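Pentafunctional AROM polypeptide (Schizosaccharomyces pombe, PDB 5SWV) probably carries out two consecutive shikimate-pathway reactions, dehydration of 3-dehydroquinate and reduction of 3-dehydroshikimate, through the two enzymes of this fragment of a five-activity polypeptide. Local coordinates at residues A[293-298]-A[317-322]; A[335-340]-A[346-351]; A[135-140]-A[159-164]; A[182-187]-A[211-216]. One frame throughout, in Å; residues are numbered along the deposited sequence.

Contact 1: A[293-298]-A[317-322]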
# COMPACT_ATOMS: atom_id res chain seq x y z
N GLU A 293 29.30 2.05 16.57
CA GLU A 293 29.89 2.57 15.35
C GLU A 293 28.85 3.01 14.31
O GLU A 293 29.22 3.73 13.37
CB GLU A 293 30.84 1.53 14.74
CG GLU A 293 32.09 1.25 15.58
CD GLU A 293 32.83 -0.01 15.16
OE1 GLU A 293 33.79 0.09 14.38
OE2 GLU A 293 32.45 -1.12 15.59
N VAL A 294 27.58 2.63 14.45
CA VAL A 294 26.54 3.05 13.51
C VAL A 294 25.99 4.46 13.79
O VAL A 294 25.28 5.02 12.97
CB VAL A 294 25.34 2.05 13.41
CG1 VAL A 294 25.82 0.60 13.36
CG2 VAL A 294 24.33 2.26 14.54
N GLN A 295 26.32 5.02 14.96
CA GLN A 295 25.79 6.32 15.36
C GLN A 295 26.20 7.48 14.43
O GLN A 295 25.41 8.40 14.22
CB GLN A 295 26.21 6.64 16.79
CG GLN A 295 25.42 7.79 17.40
CD GLN A 295 25.70 7.98 18.87
OE1 GLN A 295 26.75 7.57 19.39
NE2 GLN A 295 24.76 8.61 19.56
N LYS A 296 27.42 7.43 13.90
CA LYS A 296 27.92 8.47 12.98
C LYS A 296 27.27 8.39 11.58
O LYS A 296 27.26 9.38 10.83
CB LYS A 296 29.45 8.42 12.87
CG LYS A 296 29.98 7.26 12.04
CD LYS A 296 31.29 6.71 12.58
CE LYS A 296 31.76 5.50 11.77
NZ LYS A 296 32.33 4.42 12.64
N VAL A 297 26.76 7.21 11.23
CA VAL A 297 25.99 6.99 10.01
C VAL A 297 24.60 7.60 10.14
O VAL A 297 24.10 8.23 9.21
CB VAL A 297 25.84 5.48 9.69
CG1 VAL A 297 25.00 5.25 8.44
CG2 VAL A 297 27.22 4.84 9.54
N LEU A 298 24.00 7.39 11.31
CA LEU A 298 22.67 7.91 11.62
C LEU A 298 22.62 9.43 11.60
O LEU A 298 21.56 10.00 11.38
CB LEU A 298 22.19 7.42 12.99
CG LEU A 298 22.09 5.91 13.28
CD1 LEU A 298 21.57 5.71 14.70
CD2 LEU A 298 21.20 5.17 12.29
N MET A 317 18.04 0.01 19.72
CA MET A 317 16.88 0.75 20.25
C MET A 317 17.25 1.90 21.19
O MET A 317 16.53 2.89 21.28
CB MET A 317 15.92 -0.21 20.96
CG MET A 317 15.23 -1.14 19.98
SD MET A 317 14.35 -2.50 20.75
CE MET A 317 12.94 -1.60 21.42
N LYS A 318 18.36 1.72 21.91
CA LYS A 318 19.14 2.80 22.53
C LYS A 318 19.03 4.18 21.83
O LYS A 318 18.70 5.18 22.47
CB LYS A 318 20.62 2.39 22.53
CG LYS A 318 21.41 2.77 23.76
CD LYS A 318 22.93 2.79 23.51
CE LYS A 318 23.50 1.49 22.92
NZ LYS A 318 23.09 0.26 23.69
N PHE A 319 19.29 4.20 20.52
CA PHE A 319 19.41 5.44 19.75
C PHE A 319 18.11 5.98 19.19
O PHE A 319 18.13 7.02 18.51
CB PHE A 319 20.34 5.24 18.55
CG PHE A 319 21.72 4.79 18.91
CD1 PHE A 319 22.56 5.62 19.64
CD2 PHE A 319 22.19 3.54 18.51
CE1 PHE A 319 23.84 5.21 19.97
CE2 PHE A 319 23.47 3.13 18.83
CZ PHE A 319 24.30 3.96 19.57
N MET A 320 17.00 5.30 19.42
CA MET A 320 15.72 5.74 18.90
C MET A 320 15.06 6.67 19.89
O MET A 320 15.14 6.46 21.10
CB MET A 320 14.79 4.54 18.66
CG MET A 320 15.30 3.47 17.70
SD MET A 320 15.63 4.04 16.01
CE MET A 320 17.39 4.35 16.15
N ASP A 321 14.42 7.70 19.35
CA ASP A 321 13.59 8.64 20.12
C ASP A 321 12.12 8.18 20.20
O ASP A 321 11.39 8.54 21.11
CB ASP A 321 13.63 10.03 19.46
CG ASP A 321 15.06 10.58 19.31
OD1 ASP A 321 15.63 10.96 20.34
OD2 ASP A 321 15.60 10.64 18.18
N GLU A 322 11.69 7.41 19.19
CA GLU A 322 10.33 6.91 19.03
C GLU A 322 10.39 5.45 18.61
O GLU A 322 11.35 5.03 17.96
CB GLU A 322 9.64 7.62 17.88
CG GLU A 322 9.12 9.00 18.17
CD GLU A 322 8.47 9.62 16.94
OE1 GLU A 322 8.05 8.89 16.00
OE2 GLU A 322 8.40 10.87 16.90

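Contact 2: A[335-340]-A[346-351]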
# COMPACT_ATOMS: atom_id res chain seq x y z
N THR A 335 14.05 -1.46 11.29
CA THR A 335 13.87 -0.36 10.34
C THR A 335 13.96 0.96 11.08
O THR A 335 13.07 1.30 11.83
CB THR A 335 12.50 -0.45 9.65
OG1 THR A 335 12.44 -1.64 8.88
CG2 THR A 335 12.26 0.73 8.74
N ILE A 336 15.04 1.69 10.83
CA ILE A 336 15.27 3.00 11.42
C ILE A 336 14.85 4.09 10.44
O ILE A 336 15.37 4.16 9.33
CB ILE A 336 16.76 3.16 11.78
CG1 ILE A 336 17.16 2.09 12.81
CG2 ILE A 336 17.05 4.58 12.29
CD1 ILE A 336 18.63 2.06 13.17
N ILE A 337 13.93 4.94 10.87
CA ILE A 337 13.35 5.99 10.03
C ILE A 337 13.72 7.36 10.60
O ILE A 337 13.34 7.68 11.73
CB ILE A 337 11.81 5.90 10.00
CG1 ILE A 337 11.35 4.51 9.55
CG2 ILE A 337 11.20 6.98 9.12
CD1 ILE A 337 10.00 4.12 10.10
N PRO A 338 14.44 8.18 9.83
CA PRO A 338 14.73 9.54 10.27
C PRO A 338 13.59 10.50 9.91
O PRO A 338 12.95 10.34 8.88
CB PRO A 338 15.99 9.89 9.50
CG PRO A 338 15.91 9.06 8.25
CD PRO A 338 14.99 7.91 8.49
N ILE A 339 13.32 11.45 10.80
CA ILE A 339 12.27 12.46 10.62
C ILE A 339 12.92 13.79 10.98
O ILE A 339 13.39 13.96 12.12
CB ILE A 339 11.07 12.18 11.57
CG1 ILE A 339 10.45 10.80 11.27
CG2 ILE A 339 10.01 13.29 11.46
CD1 ILE A 339 9.31 10.41 12.19
N ARG A 340 12.99 14.71 10.00
CA ARG A 340 13.37 16.11 10.28
C ARG A 340 12.10 16.93 10.52
O ARG A 340 11.44 17.35 9.57
CB ARG A 340 14.22 16.76 9.15
CG ARG A 340 15.73 16.52 9.24
CD ARG A 340 16.16 15.48 8.22
NE ARG A 340 17.37 14.75 8.62
CZ ARG A 340 17.77 13.59 8.08
NH1 ARG A 340 17.09 13.01 7.10
NH2 ARG A 340 18.88 13.00 8.53
N VAL A 346 14.84 13.24 14.55
CA VAL A 346 14.13 12.25 15.38
C VAL A 346 14.31 10.90 14.71
O VAL A 346 14.07 10.77 13.51
CB VAL A 346 12.63 12.62 15.49
CG1 VAL A 346 11.80 11.45 16.01
CG2 VAL A 346 12.47 13.86 16.36
N LEU A 347 14.73 9.91 15.47
CA LEU A 347 14.90 8.57 14.94
C LEU A 347 13.76 7.67 15.43
O LEU A 347 13.50 7.57 16.64
CB LEU A 347 16.25 8.00 15.34
CG LEU A 347 17.46 8.78 14.80
CD1 LEU A 347 18.71 8.46 15.62
CD2 LEU A 347 17.67 8.52 13.30
N ARG A 348 13.09 7.04 14.47
CA ARG A 348 11.97 6.16 14.76
C ARG A 348 12.36 4.74 14.40
O ARG A 348 12.75 4.48 13.27
CB ARG A 348 10.76 6.61 13.94
CG ARG A 348 9.48 5.85 14.24
CD ARG A 348 8.40 6.25 13.25
NE ARG A 348 7.19 5.45 13.42
CZ ARG A 348 6.30 5.60 14.40
NH1 ARG A 348 6.47 6.53 15.34
NH2 ARG A 348 5.23 4.81 14.45
N GLY A 349 12.29 3.83 15.36
CA GLY A 349 12.49 2.41 15.10
C GLY A 349 11.16 1.76 14.78
O GLY A 349 10.19 1.97 15.50
N ASP A 350 11.10 1.01 13.69
CA ASP A 350 9.96 0.16 13.40
C ASP A 350 10.49 -1.25 13.17
O ASP A 350 11.70 -1.49 13.17
CB ASP A 350 9.19 0.68 12.17
CG ASP A 350 7.69 0.26 12.15
OD1 ASP A 350 7.32 -0.80 12.73
OD2 ASP A 350 6.87 0.97 11.55
N ASN A 351 9.55 -2.17 12.99
CA ASN A 351 9.83 -3.58 12.83
C ASN A 351 8.90 -4.12 11.78
O ASN A 351 7.69 -4.25 12.02
CB ASN A 351 9.59 -4.26 14.17
CG ASN A 351 10.16 -5.65 14.22
OD1 ASN A 351 9.89 -6.49 13.36
ND2 ASN A 351 10.96 -5.90 15.23

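Contact 3: A[135-140]-A[159-164]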
# COMPACT_ATOMS: atom_id res chain seq x y z
N LEU A 135 -15.89 14.56 -0.74
CA LEU A 135 -16.13 15.15 -2.04
C LEU A 135 -14.92 15.94 -2.57
O LEU A 135 -14.33 16.75 -1.85
CB LEU A 135 -17.35 16.05 -1.99
CG LEU A 135 -18.65 15.37 -1.59
CD1 LEU A 135 -19.78 16.33 -1.88
CD2 LEU A 135 -18.89 14.04 -2.31
N ILE A 136 -14.56 15.64 -3.83
CA ILE A 136 -13.56 16.40 -4.58
C ILE A 136 -14.34 17.23 -5.59
O ILE A 136 -14.92 16.70 -6.54
CB ILE A 136 -12.51 15.52 -5.31
CG1 ILE A 136 -11.87 14.51 -4.35
CG2 ILE A 136 -11.42 16.40 -5.91
CD1 ILE A 136 -10.78 13.65 -4.96
N MET A 137 -14.37 18.53 -5.36
CA MET A 137 -15.02 19.45 -6.26
C MET A 137 -13.99 19.87 -7.31
O MET A 137 -12.94 20.40 -6.96
CB MET A 137 -15.55 20.66 -5.50
CG MET A 137 -16.58 20.28 -4.45
SD MET A 137 -18.12 19.77 -5.22
CE MET A 137 -18.45 18.33 -4.26
N SER A 138 -14.32 19.64 -8.58
CA SER A 138 -13.37 19.75 -9.66
C SER A 138 -13.85 20.68 -10.76
O SER A 138 -15.03 20.67 -11.10
CB SER A 138 -13.12 18.36 -10.26
OG SER A 138 -14.19 17.99 -11.11
N TRP A 139 -12.94 21.45 -11.33
CA TRP A 139 -13.18 22.13 -12.60
C TRP A 139 -11.92 22.14 -13.46
O TRP A 139 -10.82 22.36 -12.96
CB TRP A 139 -13.68 23.55 -12.39
CG TRP A 139 -14.05 24.22 -13.68
CD1 TRP A 139 -13.26 25.02 -14.43
CD2 TRP A 139 -15.29 24.10 -14.38
NE1 TRP A 139 -13.93 25.44 -15.56
CE2 TRP A 139 -15.19 24.90 -15.55
CE3 TRP A 139 -16.50 23.42 -14.13
CZ2 TRP A 139 -16.23 25.03 -16.48
CZ3 TRP A 139 -17.55 23.56 -15.07
CH2 TRP A 139 -17.40 24.36 -16.22
N HIS A 140 -12.13 21.92 -14.76
CA HIS A 140 -11.08 21.84 -15.76
C HIS A 140 -11.31 22.93 -16.84
O HIS A 140 -12.38 22.95 -17.47
CB HIS A 140 -11.08 20.44 -16.39
CG HIS A 140 -10.74 19.33 -15.43
ND1 HIS A 140 -11.64 18.85 -14.50
CD2 HIS A 140 -9.61 18.60 -15.28
CE1 HIS A 140 -11.07 17.87 -13.81
NE2 HIS A 140 -9.84 17.70 -14.26
N GLU A 159 -15.62 29.63 -4.76
CA GLU A 159 -16.74 30.09 -3.94
C GLU A 159 -17.84 29.05 -3.93
O GLU A 159 -18.32 28.67 -2.86
CB GLU A 159 -17.28 31.45 -4.43
CG GLU A 159 -18.01 32.23 -3.33
CD GLU A 159 -19.13 33.15 -3.83
OE1 GLU A 159 -19.06 33.63 -5.00
OE2 GLU A 159 -20.08 33.43 -3.05
N LEU A 160 -18.22 28.57 -5.11
CA LEU A 160 -19.26 27.54 -5.24
C LEU A 160 -18.85 26.24 -4.53
O LEU A 160 -19.67 25.61 -3.85
CB LEU A 160 -19.55 27.26 -6.72
CG LEU A 160 -20.45 26.06 -7.08
CD1 LEU A 160 -21.80 26.16 -6.36
CD2 LEU A 160 -20.64 25.94 -8.59
N ALA A 161 -17.59 25.87 -4.69
CA ALA A 161 -17.05 24.61 -4.16
C ALA A 161 -16.94 24.60 -2.64
O ALA A 161 -17.10 23.55 -2.02
CB ALA A 161 -15.68 24.32 -4.76
N SER A 162 -16.66 25.75 -2.05
CA SER A 162 -16.34 25.82 -0.62
C SER A 162 -17.53 25.51 0.30
O SER A 162 -17.34 25.11 1.44
CB SER A 162 -15.75 27.18 -0.26
OG SER A 162 -16.75 28.16 -0.36
N SER A 163 -18.75 25.68 -0.18
CA SER A 163 -19.93 25.22 0.56
C SER A 163 -19.93 23.70 0.79
O SER A 163 -20.40 23.23 1.81
CB SER A 163 -21.21 25.62 -0.17
OG SER A 163 -21.33 27.03 -0.32
N TYR A 164 -19.37 22.95 -0.16
CA TYR A 164 -19.49 21.50 -0.20
C TYR A 164 -18.19 20.69 -0.06
O TYR A 164 -18.23 19.51 0.27
CB TYR A 164 -20.16 21.12 -1.52
CG TYR A 164 -21.42 21.89 -1.84
CD1 TYR A 164 -22.57 21.74 -1.05
CD2 TYR A 164 -21.49 22.78 -2.92
CE1 TYR A 164 -23.73 22.43 -1.32
CE2 TYR A 164 -22.67 23.47 -3.20
CZ TYR A 164 -23.78 23.29 -2.38
OH TYR A 164 -24.95 23.95 -2.60

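Contact 4: A[182-187]-A[211-216]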
# COMPACT_ATOMS: atom_id res chain seq x y z
N GLU A 182 2.61 31.45 -12.82
CA GLU A 182 1.46 32.18 -12.29
C GLU A 182 0.63 31.26 -11.38
O GLU A 182 0.12 31.69 -10.35
CB GLU A 182 0.63 32.77 -13.43
CG GLU A 182 1.32 33.97 -14.06
CD GLU A 182 0.67 34.51 -15.33
OE1 GLU A 182 1.25 35.44 -15.92
OE2 GLU A 182 -0.40 34.03 -15.76
N LEU A 183 0.55 29.99 -11.75
CA LEU A 183 -0.17 29.00 -10.98
C LEU A 183 0.43 28.83 -9.58
O LEU A 183 -0.32 28.74 -8.62
CB LEU A 183 -0.23 27.68 -11.74
CG LEU A 183 -0.98 26.53 -11.08
CD1 LEU A 183 -1.53 25.56 -12.11
CD2 LEU A 183 -0.10 25.79 -10.08
N GLU A 184 1.76 28.78 -9.46
CA GLU A 184 2.40 28.71 -8.13
C GLU A 184 2.16 29.95 -7.27
O GLU A 184 1.94 29.82 -6.07
CB GLU A 184 3.91 28.45 -8.24
CG GLU A 184 4.32 27.11 -8.86
CD GLU A 184 3.62 25.89 -8.29
OE1 GLU A 184 3.56 25.76 -7.04
OE2 GLU A 184 3.14 25.06 -9.10
N GLU A 185 2.21 31.13 -7.87
CA GLU A 185 1.78 32.37 -7.18
C GLU A 185 0.38 32.21 -6.63
O GLU A 185 0.13 32.48 -5.45
CB GLU A 185 1.80 33.57 -8.13
CG GLU A 185 3.15 34.26 -8.18
CD GLU A 185 3.48 34.89 -9.53
OE1 GLU A 185 2.56 35.22 -10.34
OE2 GLU A 185 4.69 35.05 -9.80
N PHE A 186 -0.53 31.76 -7.50
CA PHE A 186 -1.90 31.49 -7.12
C PHE A 186 -1.97 30.47 -5.98
O PHE A 186 -2.63 30.71 -4.99
CB PHE A 186 -2.72 31.03 -8.34
CG PHE A 186 -4.16 30.71 -8.02
CD1 PHE A 186 -5.13 31.71 -8.03
CD2 PHE A 186 -4.54 29.41 -7.69
CE1 PHE A 186 -6.45 31.42 -7.72
CE2 PHE A 186 -5.86 29.12 -7.37
CZ PHE A 186 -6.81 30.13 -7.39
N ARG A 187 -1.27 29.35 -6.11
CA ARG A 187 -1.24 28.35 -5.06
C ARG A 187 -0.89 28.98 -3.72
O ARG A 187 -1.54 28.67 -2.72
CB ARG A 187 -0.27 27.22 -5.39
CG ARG A 187 0.12 26.37 -4.19
CD ARG A 187 0.33 24.90 -4.47
NE ARG A 187 0.86 24.59 -5.80
CZ ARG A 187 0.50 23.54 -6.56
NH1 ARG A 187 -0.43 22.67 -6.15
NH2 ARG A 187 1.06 23.35 -7.75
N ARG A 211 2.41 19.85 -12.69
CA ARG A 211 2.11 18.51 -12.15
C ARG A 211 3.20 18.06 -11.19
O ARG A 211 2.92 17.54 -10.11
CB ARG A 211 2.02 17.45 -13.27
CG ARG A 211 0.84 17.58 -14.23
CD ARG A 211 1.00 16.56 -15.33
NE ARG A 211 -0.08 16.54 -16.31
CZ ARG A 211 -1.27 15.98 -16.14
NH1 ARG A 211 -1.61 15.41 -14.99
NH2 ARG A 211 -2.15 16.01 -17.14
N ILE A 212 4.44 18.28 -11.61
CA ILE A 212 5.62 17.93 -10.84
C ILE A 212 5.65 18.66 -9.50
O ILE A 212 5.96 18.05 -8.48
CB ILE A 212 6.88 18.19 -11.69
CG1 ILE A 212 6.98 17.13 -12.79
CG2 ILE A 212 8.15 18.22 -10.85
CD1 ILE A 212 7.77 17.58 -14.00
N LEU A 213 5.29 19.95 -9.50
CA LEU A 213 5.22 20.78 -8.28
C LEU A 213 3.98 20.59 -7.40
O LEU A 213 3.99 20.96 -6.22
CB LEU A 213 5.32 22.27 -8.64
CG LEU A 213 6.60 22.72 -9.36
CD1 LEU A 213 6.54 24.21 -9.67
CD2 LEU A 213 7.84 22.37 -8.56
N ASN A 214 2.90 20.05 -7.96
CA ASN A 214 1.71 19.74 -7.18
C ASN A 214 1.93 18.53 -6.26
O ASN A 214 1.96 17.40 -6.72
CB ASN A 214 0.53 19.50 -8.10
CG ASN A 214 -0.73 19.16 -7.34
OD1 ASN A 214 -1.34 20.02 -6.73
ND2 ASN A 214 -1.12 17.90 -7.34
N LYS A 215 2.08 18.78 -4.97
CA LYS A 215 2.49 17.71 -4.04
C LYS A 215 1.33 16.85 -3.61
O LYS A 215 1.47 15.65 -3.50
CB LYS A 215 3.23 18.29 -2.83
CG LYS A 215 4.56 18.89 -3.27
CD LYS A 215 5.39 19.48 -2.15
CE LYS A 215 4.62 20.57 -1.41
NZ LYS A 215 5.54 21.62 -0.90
N PHE A 216 0.18 17.47 -3.41
CA PHE A 216 -1.00 16.81 -2.90
C PHE A 216 -1.87 16.17 -3.99
O PHE A 216 -2.48 16.87 -4.79
CB PHE A 216 -1.84 17.80 -2.10
CG PHE A 216 -3.05 17.20 -1.48
CD1 PHE A 216 -2.92 16.40 -0.36
CD2 PHE A 216 -4.31 17.42 -2.02
CE1 PHE A 216 -4.04 15.82 0.23
CE2 PHE A 216 -5.43 16.84 -1.44
CZ PHE A 216 -5.30 16.04 -0.31

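Contact 1: A[293-298]-A[317-322]
The phenyl ring of F319 overlaps the end of Q295, whose amide carbon CD lies 3.5 Å from F319 CE1. The two side chains cross at about a right angle, and the amide plane is turned 48° from the ring, so the group comes slantwise against the CD1 and CE1 carbons. Q295 gets there by reaching out straight: its CG stands opposite the backbone N (chi1 -165°) and the chain stays extended beyond it. Nearer the root of the phenylalanine, L298 CD1 rests 4.1 Å from F319 CB, again crossing at about a right angle. V294 adds a looser apolar touch, with CG2 4.5 Å from F319 CE2. F319 thus meets three residues within five positions of the chain, where the backbone bond from L298 N to V294 O (3.2 Å) closes a turn. In the fold, 293-298 lies against the mixed sheet of the shikimate dehydrogenase substrate-binding domain, where V294 and L298 also pack on F257 of strand 253-257. Residues 317-319 form a 3-10 turn on the way to strand 322-323, closed by M320 N bonding to M317 O at 3.1 Å. Within that turn K318 CD sits 4.3 Å above one face of the F319 ring, offset toward its rim. The CB of M320 points away from 293-298, but the end of its side chain comes back nearer, packing on L347, which L298 also touches.

Contact 2: A[335-340]-A[346-351]
I337 turns CG1 away from its own carbonyl carbon (chi1 -55°), while R348 has CG trans to the amide N (chi1 -175°) and runs extended as far as NE; the two chains therefore lie side by side, pointing the same way, with I337 CD1 4.1 Å from R348 CD. The same methyl packs against D350, on whose CB it closes to 4.1 Å. T335, I339 and V346 share this face of the sheet. I336, P338 and L347 occupy the other, where L347 CD2 meets I336 CG2 at 4.1 Å and also touches the proline ring. The side chains of both faces spring from the antiparallel beta hairpin of strands 335-340 and 345-350, with T335 and D350, I337 and R348, and I339 and V346 as hydrogen-bonded pairs. The central pair is joined by I337 N to R348 O (2.7 Å) and R348 N to I337 O (2.8 Å). At the D350 end the bonds differ: D350 N gives T335 O a straight bond in the carbonyl plane, but T335 N approaches D350 O from above its plane, at 3.0 Å. Beyond the hairpin, R348 NH1 forms a salt bridge with E322 OE1, and T335 OG1 and S511 OG share a hydrogen bond. D350 OD1 takes N351 N at 2.6 Å as well as S324 OG, and N351 OD1 caps D353 N, where the helix 353-364 begins.

Contact 3: A[135-140]-A[159-164]
Strand 135-140 and the C-terminal part of helix 152-162, with the residues that follow it, come closest where M137 faces A161, their CA atoms 5.9 Å apart; at L135 and Y164 the separation between CA atoms widens to 7.4 Å. They belong to a beta-alpha-beta unit of the dehydroquinase TIM barrel, in which the helix leads from strand 134-140 to its parallel neighbour 167-173. Side chains alternate along the strand. L135 and M137 project toward the helix, whereas I136 and S138 point away from it, and I136 and H140 touch K169 of the next strand. The central touch is between M137 CB and A161 CB, at 3.7 Å, consistent with the short CA separation at this point. Beyond it the methionine bends at chi2 (-71°) and again at chi3, which brings CE round to 4.3 Å from Y164 CB. L135 has a smaller share, its CD1 lying 4.1 Å from Y164 O. The tyrosine takes part through its CB and backbone, since its ring leads off toward I123 and N124 of helix 120-128 and has S163 CB 3.8 Å above its centre. S162 OG bonds back to E159 O at 3.0 Å. With carbon atoms of M137, A161 and Y164 making most of the contact and L135 resting on a backbone carbonyl, the attraction is mainly dispersive and hydrophobic; the directional bonding of the strand is supplied by its neighbours, as in the backbone pairing of M137 with V167.

Contact 4: A[182-187]-A[211-216]
R187 reaches N214 through NH1, which donates to OD1 over 2.9 Å in the carbonyl plane and on a lone pair of the amide oxygen. The bond is somewhat bent (144° at the hydrogen), and guanidinium and amide planes stand 33° apart. To get there the arginine starts out on the side of its carbonyl carbon and then bends at chi2 and chi3, curling back over its own helix. The curl brings it side-on to E184, so that NE meets OE1 at 3.2 Å and NH2 meets OE2 at 3.0 Å, a two-pronged salt bridge which, with the bond to N214, holds the guanidinium in its plane. Both segments flank strand 198-203 of the TIM barrel, 182-187 in the helix before it and 211-216 at the end of the helix after it. N214 OD1 also accepts L200 N from that strand. E184, bent at chi2 (-49°), lays its carboxylate against L213, with OE2 3.6 Å from CD1. L213 O stands 4.1 Å above the guanidinium plane of R187, toward the rim. The ND2 of N214 reaches F216 O at 3.1 Å, from above that carbonyl plane, while also bonding to T218 OG1.

In the fold
From the N terminus the four contacts close one after another, and none encloses or crosses another. Contact 3 closes the first loop, from a barrel strand to the helix that follows it, and contact 4 the next, joining two successive helices around strand 198-203. Both lie in the dehydroquinase barrel, their centres about 18 Å apart. The chain then enters the shikimate dehydrogenase part, where contact 1 links the short turn at 293-298 to the 317-322 loop and contact 2 forms a tight hairpin. These two touch directly: D321 and E322 of contact 1 meet L347 and R348 of contact 2. Contacts 2 and 4 remain about 30 Å apart between centres.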